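Local coordinates for protein N-acetyl-beta-D glucosaminidase (PDB 4ZM6) that probably hydrolyses terminal N-acetylhexosamine residues as a family 3 glycoside hydrolase and transfers acetyl groups to glucosamine through a GCN5-related region that binds acetyl-CoA, at residues D692-K697 / G827-Y832; L769-V774 / W821-R826; G796-G801 / Y832-E837. All blocks are in the same frame, centred on the assembly; numbering follows the deposited sequence.

Contact 1: residues D692-K697 / G827-Y832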
loop_
_atom_site.group_PDB
_atom_site.type_symbol
_atom_site.label_atom_id
_atom_site.label_comp_id
_atom_site.label_asym_id
_atom_site.label_seq_id
_atom_site.Cartn_x
_atom_site.Cartn_y
_atom_site.Cartn_z
ATOM N N ASP A 692 -8.990 -16.098 47.936
ATOM C CA ASP A 692 -9.345 -17.486 48.227
ATOM C C ASP A 692 -10.821 -17.571 48.632
ATOM O O ASP A 692 -11.267 -16.846 49.517
ATOM C CB ASP A 692 -8.462 -18.037 49.349
ATOM C CG ASP A 692 -8.729 -19.500 49.644
ATOM O OD1 ASP A 692 -8.962 -20.273 48.692
ATOM O OD2 ASP A 692 -8.702 -19.881 50.831
ATOM N N LEU A 693 -11.572 -18.445 47.970
ATOM C CA LEU A 693 -12.986 -18.643 48.280
ATOM C C LEU A 693 -13.266 -20.039 48.845
ATOM O O LEU A 693 -14.422 -20.386 49.068
ATOM C CB LEU A 693 -13.836 -18.417 47.027
ATOM C CG LEU A 693 -13.773 -17.037 46.371
ATOM C CD1 LEU A 693 -14.753 -16.965 45.214
ATOM C CD2 LEU A 693 -14.065 -15.929 47.371
ATOM N N GLN A 694 -12.209 -20.817 49.090
ATOM C CA GLN A 694 -12.323 -22.211 49.543
ATOM C C GLN A 694 -13.509 -22.401 50.479
ATOM O O GLN A 694 -14.408 -23.195 50.198
ATOM C CB GLN A 694 -11.029 -22.658 50.242
ATOM C CG GLN A 694 -10.354 -23.869 49.611
ATOM C CD GLN A 694 -8.860 -23.652 49.427
ATOM O OE1 GLN A 694 -8.132 -23.426 50.396
ATOM N NE2 GLN A 694 -8.397 -23.700 48.178
ATOM N N ASP A 695 -13.503 -21.663 51.585
ATOM C CA ASP A 695 -14.634 -21.627 52.511
ATOM C C ASP A 695 -14.995 -20.173 52.802
ATOM O O ASP A 695 -14.654 -19.632 53.855
ATOM C CB ASP A 695 -14.310 -22.398 53.807
ATOM C CG ASP A 695 -14.914 -23.804 53.831
ATOM O OD1 ASP A 695 -15.178 -24.389 52.756
ATOM O OD2 ASP A 695 -15.128 -24.329 54.944
ATOM N N TYR A 696 -15.679 -19.548 51.846
ATOM C CA TYR A 696 -16.091 -18.153 51.966
ATOM C C TYR A 696 -17.548 -18.059 52.398
ATOM O O TYR A 696 -18.432 -18.681 51.795
ATOM C CB TYR A 696 -15.903 -17.398 50.639
ATOM C CG TYR A 696 -16.554 -16.026 50.634
ATOM C CD1 TYR A 696 -15.909 -14.922 51.188
ATOM C CD2 TYR A 696 -17.828 -15.840 50.097
ATOM C CE1 TYR A 696 -16.510 -13.672 51.199
ATOM C CE2 TYR A 696 -18.437 -14.595 50.106
ATOM C CZ TYR A 696 -17.775 -13.514 50.654
ATOM O OH TYR A 696 -18.378 -12.278 50.658
ATOM N N LYS A 697 -17.781 -17.256 53.432
ATOM C CA LYS A 697 -19.124 -16.943 53.898
ATOM C C LYS A 697 -19.318 -15.430 53.846
ATOM O O LYS A 697 -18.407 -14.675 54.196
ATOM C CB LYS A 697 -19.312 -17.451 55.331
ATOM C CG LYS A 697 -20.741 -17.871 55.659
ATOM C CD LYS A 697 -21.080 -19.261 55.121
ATOM C CE LYS A 697 -20.448 -20.379 55.946
ATOM N NZ LYS A 697 -20.889 -20.366 57.370
ATOM N N GLY A 827 -18.165 -23.343 42.408
ATOM C CA GLY A 827 -17.002 -24.175 42.694
ATOM C C GLY A 827 -15.679 -23.439 42.628
ATOM O O GLY A 827 -14.626 -24.056 42.765
ATOM N N VAL A 828 -15.728 -22.122 42.445
ATOM C CA VAL A 828 -14.524 -21.321 42.287
ATOM C C VAL A 828 -13.773 -21.249 43.607
ATOM O O VAL A 828 -14.336 -20.842 44.619
ATOM C CB VAL A 828 -14.854 -19.888 41.832
ATOM C CG1 VAL A 828 -13.603 -19.016 41.841
ATOM C CG2 VAL A 828 -15.492 -19.901 40.449
ATOM N N THR A 829 -12.504 -21.643 43.580
ATOM C CA THR A 829 -11.629 -21.560 44.746
ATOM C C THR A 829 -10.727 -20.310 44.732
ATOM O O THR A 829 -10.360 -19.808 45.797
ATOM C CB THR A 829 -10.745 -22.822 44.867
ATOM O OG1 THR A 829 -10.003 -23.018 43.659
ATOM C CG2 THR A 829 -11.596 -24.048 45.119
ATOM N N LYS A 830 -10.373 -19.813 43.543
ATOM C CA LYS A 830 -9.484 -18.650 43.413
ATOM C C LYS A 830 -10.121 -17.588 42.522
ATOM O O LYS A 830 -10.554 -17.893 41.419
ATOM C CB LYS A 830 -8.133 -19.081 42.840
ATOM C CG LYS A 830 -7.360 -20.035 43.744
ATOM C CD LYS A 830 -6.230 -20.735 42.995
ATOM C CE LYS A 830 -5.642 -21.897 43.786
ATOM N NZ LYS A 830 -4.733 -21.445 44.874
ATOM N N SER A 831 -10.165 -16.343 42.996
ATOM C CA SER A 831 -10.940 -15.283 42.337
ATOM C C SER A 831 -10.083 -14.094 41.891
ATOM O O SER A 831 -9.240 -13.613 42.640
ATOM C CB SER A 831 -12.053 -14.800 43.270
ATOM O OG SER A 831 -12.852 -13.815 42.646
ATOM N N TYR A 832 -10.346 -13.608 40.679
ATOM C CA TYR A 832 -9.527 -12.602 40.013
ATOM C C TYR A 832 -10.254 -11.267 39.915
ATOM O O TYR A 832 -11.216 -11.136 39.162
ATOM C CB TYR A 832 -9.200 -13.109 38.608
ATOM C CG TYR A 832 -8.254 -12.271 37.762
ATOM C CD1 TYR A 832 -7.037 -11.807 38.265
ATOM C CD2 TYR A 832 -8.550 -12.004 36.428
ATOM C CE1 TYR A 832 -6.168 -11.072 37.473
ATOM C CE2 TYR A 832 -7.686 -11.276 35.631
ATOM C CZ TYR A 832 -6.497 -10.811 36.154
ATOM O OH TYR A 832 -5.651 -10.090 35.342
#
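L693 and T829 bury the most surface here, and they are joined main chain to main chain: L693 N donates to T829 O over 2.8 Å, nearly straight at 174°. The N-H reaches that oxygen from above its carbonyl plane, 39° out of it. Next to this bond D692 and K830 form an antiparallel non-hydrogen-bonded pair, at the end of strand 686-692 and the start of strand 830-836.

The isobutyl group of L693 turns inward. CB lies near V828 O; CG, beside the backbone N (chi1 -60°), directs CD1 to V828 CG1 at 4.1 Å and to S831 CB at 4.0 Å. N820 and L823 of helix 811-825 also touch this leucine, which is buried. T829 presents its CB to the amide of Q694, whose NE2 comes within 4.2 Å, a loose approach at the solvent-facing side; the hydroxyl of T829 is engaged by R793 O instead. Q694 is also tied back locally, its N making a weak bond of 3.3 Å to D692 OD1.

The contact thus separates two chemistries. Polar D692 and Q694 remain at the solvent side, whereas a single short backbone bond, straight at the hydrogen, ties the chain as it leaves the strand, and L693 packs between V828, S831 and helix 811-825.

Contact 2: residues L769-V774 / W821-R826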
loop_
_atom_site.group_PDB
_atom_site.type_symbol
_atom_site.label_atom_id
_atom_site.label_comp_id
_atom_site.label_asym_id
_atom_site.label_seq_id
_atom_site.Cartn_x
_atom_site.Cartn_y
_atom_site.Cartn_z
ATOM N N LEU A 769 -19.625 -10.827 36.377
ATOM C CA LEU A 769 -18.952 -12.049 36.798
ATOM C C LEU A 769 -18.222 -12.687 35.630
ATOM O O LEU A 769 -18.461 -12.360 34.463
ATOM C CB LEU A 769 -19.952 -13.075 37.341
ATOM C CG LEU A 769 -20.624 -12.809 38.684
ATOM C CD1 LEU A 769 -21.704 -13.851 38.931
ATOM C CD2 LEU A 769 -19.599 -12.823 39.804
ATOM N N ASN A 770 -17.325 -13.603 35.971
ATOM C CA ASN A 770 -16.748 -14.522 35.010
ATOM C C ASN A 770 -16.326 -15.783 35.748
ATOM O O ASN A 770 -15.962 -15.720 36.926
ATOM C CB ASN A 770 -15.557 -13.880 34.290
ATOM C CG ASN A 770 -14.298 -13.866 35.134
ATOM O OD1 ASN A 770 -13.979 -12.862 35.763
ATOM N ND2 ASN A 770 -13.581 -14.986 35.159
ATOM N N THR A 771 -16.383 -16.921 35.064
ATOM C CA THR A 771 -15.960 -18.182 35.653
ATOM C C THR A 771 -15.434 -19.115 34.572
ATOM O O THR A 771 -16.092 -19.332 33.554
ATOM C CB THR A 771 -17.117 -18.886 36.386
ATOM O OG1 THR A 771 -17.654 -18.024 37.398
ATOM C CG2 THR A 771 -16.640 -20.179 37.031
ATOM N N THR A 772 -14.253 -19.670 34.811
ATOM C CA THR A 772 -13.650 -20.625 33.903
ATOM C C THR A 772 -14.586 -21.806 33.616
ATOM O O THR A 772 -15.119 -22.419 34.535
ATOM C CB THR A 772 -12.333 -21.152 34.495
ATOM O OG1 THR A 772 -11.513 -20.045 34.885
ATOM C CG2 THR A 772 -11.583 -22.031 33.492
ATOM N N HIS A 773 -14.777 -22.093 32.331
ATOM C CA HIS A 773 -15.677 -23.152 31.822
ATOM C C HIS A 773 -17.181 -22.880 31.941
ATOM O O HIS A 773 -17.985 -23.751 31.620
ATOM C CB HIS A 773 -15.341 -24.513 32.433
ATOM C CG HIS A 773 -13.921 -24.926 32.225
ATOM N ND1 HIS A 773 -13.274 -24.776 31.017
ATOM C CD2 HIS A 773 -13.025 -25.495 33.066
ATOM C CE1 HIS A 773 -12.036 -25.224 31.126
ATOM N NE2 HIS A 773 -11.861 -25.667 32.359
ATOM N N VAL A 774 -17.562 -21.684 32.377
ATOM C CA VAL A 774 -18.969 -21.316 32.472
ATOM C C VAL A 774 -19.258 -20.168 31.513
ATOM O O VAL A 774 -20.179 -20.243 30.699
ATOM C CB VAL A 774 -19.336 -20.928 33.915
ATOM C CG1 VAL A 774 -20.740 -20.334 33.989
ATOM C CG2 VAL A 774 -19.209 -22.140 34.828
ATOM N N TRP A 821 -20.092 -15.056 46.749
ATOM C CA TRP A 821 -20.964 -16.184 47.086
ATOM C C TRP A 821 -21.281 -16.983 45.831
ATOM O O TRP A 821 -21.066 -18.197 45.786
ATOM C CB TRP A 821 -22.257 -15.689 47.749
ATOM C CG TRP A 821 -23.265 -16.774 48.059
ATOM C CD1 TRP A 821 -24.536 -16.883 47.560
ATOM C CD2 TRP A 821 -23.083 -17.897 48.936
ATOM N NE1 TRP A 821 -25.153 -17.998 48.071
ATOM C CE2 TRP A 821 -24.285 -18.641 48.917
ATOM C CE3 TRP A 821 -22.017 -18.347 49.736
ATOM C CZ2 TRP A 821 -24.455 -19.815 49.668
ATOM C CZ3 TRP A 821 -22.187 -19.517 50.488
ATOM C CH2 TRP A 821 -23.399 -20.235 50.444
ATOM N N LEU A 822 -21.769 -16.277 44.813
ATOM C CA LEU A 822 -22.070 -16.863 43.505
ATOM C C LEU A 822 -20.890 -17.611 42.898
ATOM O O LEU A 822 -21.065 -18.675 42.309
ATOM C CB LEU A 822 -22.511 -15.779 42.524
ATOM C CG LEU A 822 -23.882 -15.153 42.746
ATOM C CD1 LEU A 822 -24.137 -14.101 41.679
ATOM C CD2 LEU A 822 -24.968 -16.214 42.719
ATOM N N LEU A 823 -19.693 -17.049 43.023
ATOM C CA LEU A 823 -18.497 -17.728 42.541
ATOM C C LEU A 823 -18.240 -18.990 43.355
ATOM O O LEU A 823 -17.956 -20.042 42.782
ATOM C CB LEU A 823 -17.278 -16.797 42.574
ATOM C CG LEU A 823 -17.319 -15.648 41.558
ATOM C CD1 LEU A 823 -16.371 -14.530 41.971
ATOM C CD2 LEU A 823 -17.014 -16.145 40.152
ATOM N N LYS A 824 -18.361 -18.894 44.681
ATOM C CA LYS A 824 -18.214 -20.074 45.550
ATOM C C LYS A 824 -19.222 -21.165 45.172
ATOM O O LYS A 824 -18.873 -22.344 45.143
ATOM C CB LYS A 824 -18.360 -19.711 47.033
ATOM N N GLN A 825 -20.457 -20.768 44.862
ATOM C CA GLN A 825 -21.487 -21.721 44.423
ATOM C C GLN A 825 -21.022 -22.484 43.186
ATOM O O GLN A 825 -21.187 -23.705 43.104
ATOM C CB GLN A 825 -22.809 -21.012 44.107
ATOM C CG GLN A 825 -23.494 -20.334 45.286
ATOM C CD GLN A 825 -24.166 -21.312 46.228
ATOM O OE1 GLN A 825 -25.381 -21.502 46.169
ATOM N NE2 GLN A 825 -23.379 -21.935 47.107
ATOM N N ARG A 826 -20.419 -21.758 42.243
ATOM C CA ARG A 826 -19.906 -22.347 40.999
ATOM C C ARG A 826 -18.636 -23.192 41.174
ATOM O O ARG A 826 -18.085 -23.687 40.190
ATOM C CB ARG A 826 -19.630 -21.249 39.967
ATOM C CG ARG A 826 -20.858 -20.487 39.501
ATOM C CD ARG A 826 -20.436 -19.277 38.687
ATOM N NE ARG A 826 -21.559 -18.586 38.054
ATOM C CZ ARG A 826 -21.434 -17.674 37.091
ATOM N NH1 ARG A 826 -20.233 -17.327 36.622
ATOM N NH2 ARG A 826 -22.520 -17.106 36.581
#
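Apolar packing joins L769 to L822 and L823 on the inner side of helix 811-825. The axes of helix 821-825 and strand 769-771 pass 9.7 Å apart and run nearly parallel, with 20° between their directions. The two methyls of L769 divide the work. CD1 abuts L822 CD1 at 3.7 Å, the side chains standing at about a right angle, while CD2 meets L823 CG at 4.0 Å as those two chains slide past each other in opposite senses. L823 reaches on with CD2 to T771 OG1 and the carbonyl of N770.

The polar component centres on R826, just beyond the helix. Its chain is extended from CG to NE, which carries the guanidinium out to the end of the strand; there NH1 donates to T771 OG1 over 2.8 Å at 160°, the oxygen lying within 4° of the guanidinium plane. T771 OG1 in turn donates a weak 2.9 Å bond to N770 O. NH1 also forms a salt bridge with D750.

A third component is van der Waals contact of methyl groups with the two faces of the guanidinium. L769 CD1 lies over one face and V774 CG1 over the opposite one, each about 4.0 Å from the plane and offset toward the rim.

Two methyl-bearing side chains on the faces and oxygens for NH1 should fix both the tilt and the rotation of the guanidinium. The threonine probably orients the group, while D750 can balance its charge.

Contact 3: residues G796-G801 / Y832-E837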
loop_
_atom_site.group_PDB
_atom_site.type_symbol
_atom_site.label_atom_id
_atom_site.label_comp_id
_atom_site.label_asym_id
_atom_site.label_seq_id
_atom_site.Cartn_x
_atom_site.Cartn_y
_atom_site.Cartn_z
ATOM N N GLY A 796 -13.973 -14.546 38.618
ATOM C CA GLY A 796 -13.727 -13.192 39.082
ATOM C C GLY A 796 -14.863 -12.247 38.761
ATOM O O GLY A 796 -15.939 -12.673 38.340
ATOM N N MET A 797 -14.617 -10.956 38.952
ATOM C CA MET A 797 -15.626 -9.934 38.691
ATOM C C MET A 797 -14.988 -8.667 38.130
ATOM O O MET A 797 -13.768 -8.514 38.162
ATOM C CB MET A 797 -16.399 -9.610 39.974
ATOM C CG MET A 797 -15.603 -8.828 41.008
ATOM S SD MET A 797 -16.435 -8.732 42.599
ATOM C CE MET A 797 -16.139 -10.387 43.195
ATOM N N ALA A 798 -15.829 -7.761 37.637
ATOM C CA ALA A 798 -15.367 -6.523 37.008
ATOM C C ALA A 798 -16.501 -5.510 36.868
ATOM O O ALA A 798 -17.656 -5.810 37.158
ATOM C CB ALA A 798 -14.759 -6.821 35.642
ATOM N N CYS A 799 -16.154 -4.305 36.430
ATOM C CA CYS A 799 -17.121 -3.235 36.203
ATOM C C CYS A 799 -18.173 -3.165 37.312
ATOM O O CYS A 799 -19.378 -3.118 37.061
ATOM C CB CYS A 799 -17.742 -3.390 34.820
ATOM S SG CYS A 799 -16.489 -3.513 33.513
ATOM N N VAL A 800 -17.669 -3.159 38.544
ATOM C CA VAL A 800 -18.471 -2.993 39.749
ATOM C C VAL A 800 -18.804 -1.516 39.897
ATOM O O VAL A 800 -17.921 -0.657 39.797
ATOM C CB VAL A 800 -17.678 -3.422 40.997
ATOM C CG1 VAL A 800 -18.470 -3.139 42.265
ATOM C CG2 VAL A 800 -17.284 -4.891 40.913
ATOM N N GLY A 801 -20.077 -1.221 40.143
ATOM C CA GLY A 801 -20.530 0.158 40.256
ATOM C C GLY A 801 -21.913 0.289 40.863
ATOM O O GLY A 801 -22.818 -0.492 40.563
ATOM N N TYR A 832 -10.346 -13.608 40.679
ATOM C CA TYR A 832 -9.527 -12.602 40.013
ATOM C C TYR A 832 -10.254 -11.267 39.915
ATOM O O TYR A 832 -11.216 -11.136 39.162
ATOM C CB TYR A 832 -9.200 -13.109 38.608
ATOM C CG TYR A 832 -8.254 -12.271 37.762
ATOM C CD1 TYR A 832 -7.037 -11.807 38.265
ATOM C CD2 TYR A 832 -8.550 -12.004 36.428
ATOM C CE1 TYR A 832 -6.168 -11.072 37.473
ATOM C CE2 TYR A 832 -7.686 -11.276 35.631
ATOM C CZ TYR A 832 -6.497 -10.811 36.154
ATOM O OH TYR A 832 -5.651 -10.090 35.342
ATOM N N VAL A 833 -9.797 -10.280 40.682
ATOM C CA VAL A 833 -10.301 -8.913 40.562
ATOM C C VAL A 833 -9.223 -8.068 39.890
ATOM O O VAL A 833 -8.195 -7.765 40.488
ATOM C CB VAL A 833 -10.670 -8.320 41.931
ATOM C CG1 VAL A 833 -11.126 -6.874 41.784
ATOM C CG2 VAL A 833 -11.749 -9.166 42.594
ATOM N N ASP A 834 -9.470 -7.693 38.641
ATOM C CA ASP A 834 -8.440 -7.116 37.794
ATOM C C ASP A 834 -8.532 -5.601 37.756
ATOM O O ASP A 834 -9.628 -5.043 37.761
ATOM C CB ASP A 834 -8.521 -7.697 36.372
ATOM C CG ASP A 834 -9.836 -7.379 35.667
ATOM O OD1 ASP A 834 -10.908 -7.715 36.209
ATOM O OD2 ASP A 834 -9.799 -6.806 34.557
ATOM N N TRP A 835 -7.364 -4.956 37.733
ATOM C CA TRP A 835 -7.231 -3.518 37.504
ATOM C C TRP A 835 -8.085 -2.715 38.479
ATOM O O TRP A 835 -9.115 -2.155 38.099
ATOM C CB TRP A 835 -7.589 -3.182 36.049
ATOM C CG TRP A 835 -7.289 -1.759 35.610
ATOM C CD1 TRP A 835 -6.940 -0.697 36.404
ATOM C CD2 TRP A 835 -7.360 -1.248 34.274
ATOM N NE1 TRP A 835 -6.769 0.431 35.639
ATOM C CE2 TRP A 835 -7.023 0.123 34.330
ATOM C CE3 TRP A 835 -7.670 -1.817 33.033
ATOM C CZ2 TRP A 835 -6.985 0.933 33.192
ATOM C CZ3 TRP A 835 -7.635 -1.008 31.900
ATOM C CH2 TRP A 835 -7.296 0.355 31.990
ATOM N N VAL A 836 -7.645 -2.667 39.734
ATOM C CA VAL A 836 -8.313 -1.875 40.765
ATOM C C VAL A 836 -7.305 -1.205 41.692
ATOM O O VAL A 836 -6.137 -1.600 41.758
ATOM C CB VAL A 836 -9.293 -2.720 41.610
ATOM C CG1 VAL A 836 -10.445 -3.225 40.749
ATOM C CG2 VAL A 836 -8.575 -3.876 42.302
ATOM N N GLU A 837 -7.781 -0.190 42.406
ATOM C CA GLU A 837 -6.939 0.617 43.289
ATOM C C GLU A 837 -7.396 0.630 44.751
ATOM O O GLU A 837 -6.561 0.712 45.651
ATOM C CB GLU A 837 -6.870 2.052 42.769
ATOM C CG GLU A 837 -6.457 2.153 41.312
ATOM C CD GLU A 837 -6.021 3.552 40.928
ATOM O OE1 GLU A 837 -6.692 4.159 40.067
ATOM O OE2 GLU A 837 -5.012 4.046 41.489
#
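The parallel pairing of G796 with Y832 begins close and then fails, for the two strands spread apart as they advance. The CA atoms of G796 and Y832 are 4.3 Å apart, yet those of V800 and V836 stand 10.3 Å from each other. Accordingly the backbone bond across the gap, M797 N to Y832 O, is already weak at 3.4 Å and bent to 145°. The CA-H of G796 leans on that same oxygen, Y832 O, with the CA 3.2 Å away.

Side chains take over where the backbones part. M797 CG touches V833 CG2 at 4.2 Å on the sheet face lined by helix 811-825 and Y847; M797 also packs on V816, A819 and N820 of that helix. D834 reaches back across the widening gap. Its CG stands between the backbone N and the carbonyl carbon (chi1 62°), which brings OD1 to 4.0 Å from A798 CB, while OD2 makes a salt bridge to R655. The side chain of Y832 instead leads away from strand 794-802, its OH bonded to D688; its ring meets F790 edge-to-face and W784 with the planes at about 85°.

Strand 794-802, helix 811-825 and strand 830-836 form a beta-alpha-beta crossover, and two adjacent parallel strands splayed like a V are characteristic of the GNAT acetyltransferase fold. In that family the cleft usually receives acetyl-CoA; here the acetyl-CoA observed sits in a pocket of residues between 520 and 676, and lies about 13 Å from the Y832 side chain.

Contacts 2 and 3 lie within the last acetyltransferase-like region of the chain, and contact 1 joins it to residues 692-697 of the acetyltransferase region before; all three reach one mixed sheet. Contacts 1 and 2 have centres 9 Å apart and meet where helix 811-825 runs into strand 830-836; contact 3 lies 15 Å and 14 Å from them. Contacts 1 and 3 share Y832 on that strand, and contact 2 adjoins contact 3 through the neighbouring strands 763-771 and 794-802. Along the chain, 692-697 comes first, then 769-774, 796-801, 821-826 and 827-837. Because strand 686-692 pairs with 830-836, the two regions are probably built as one interlocked unit.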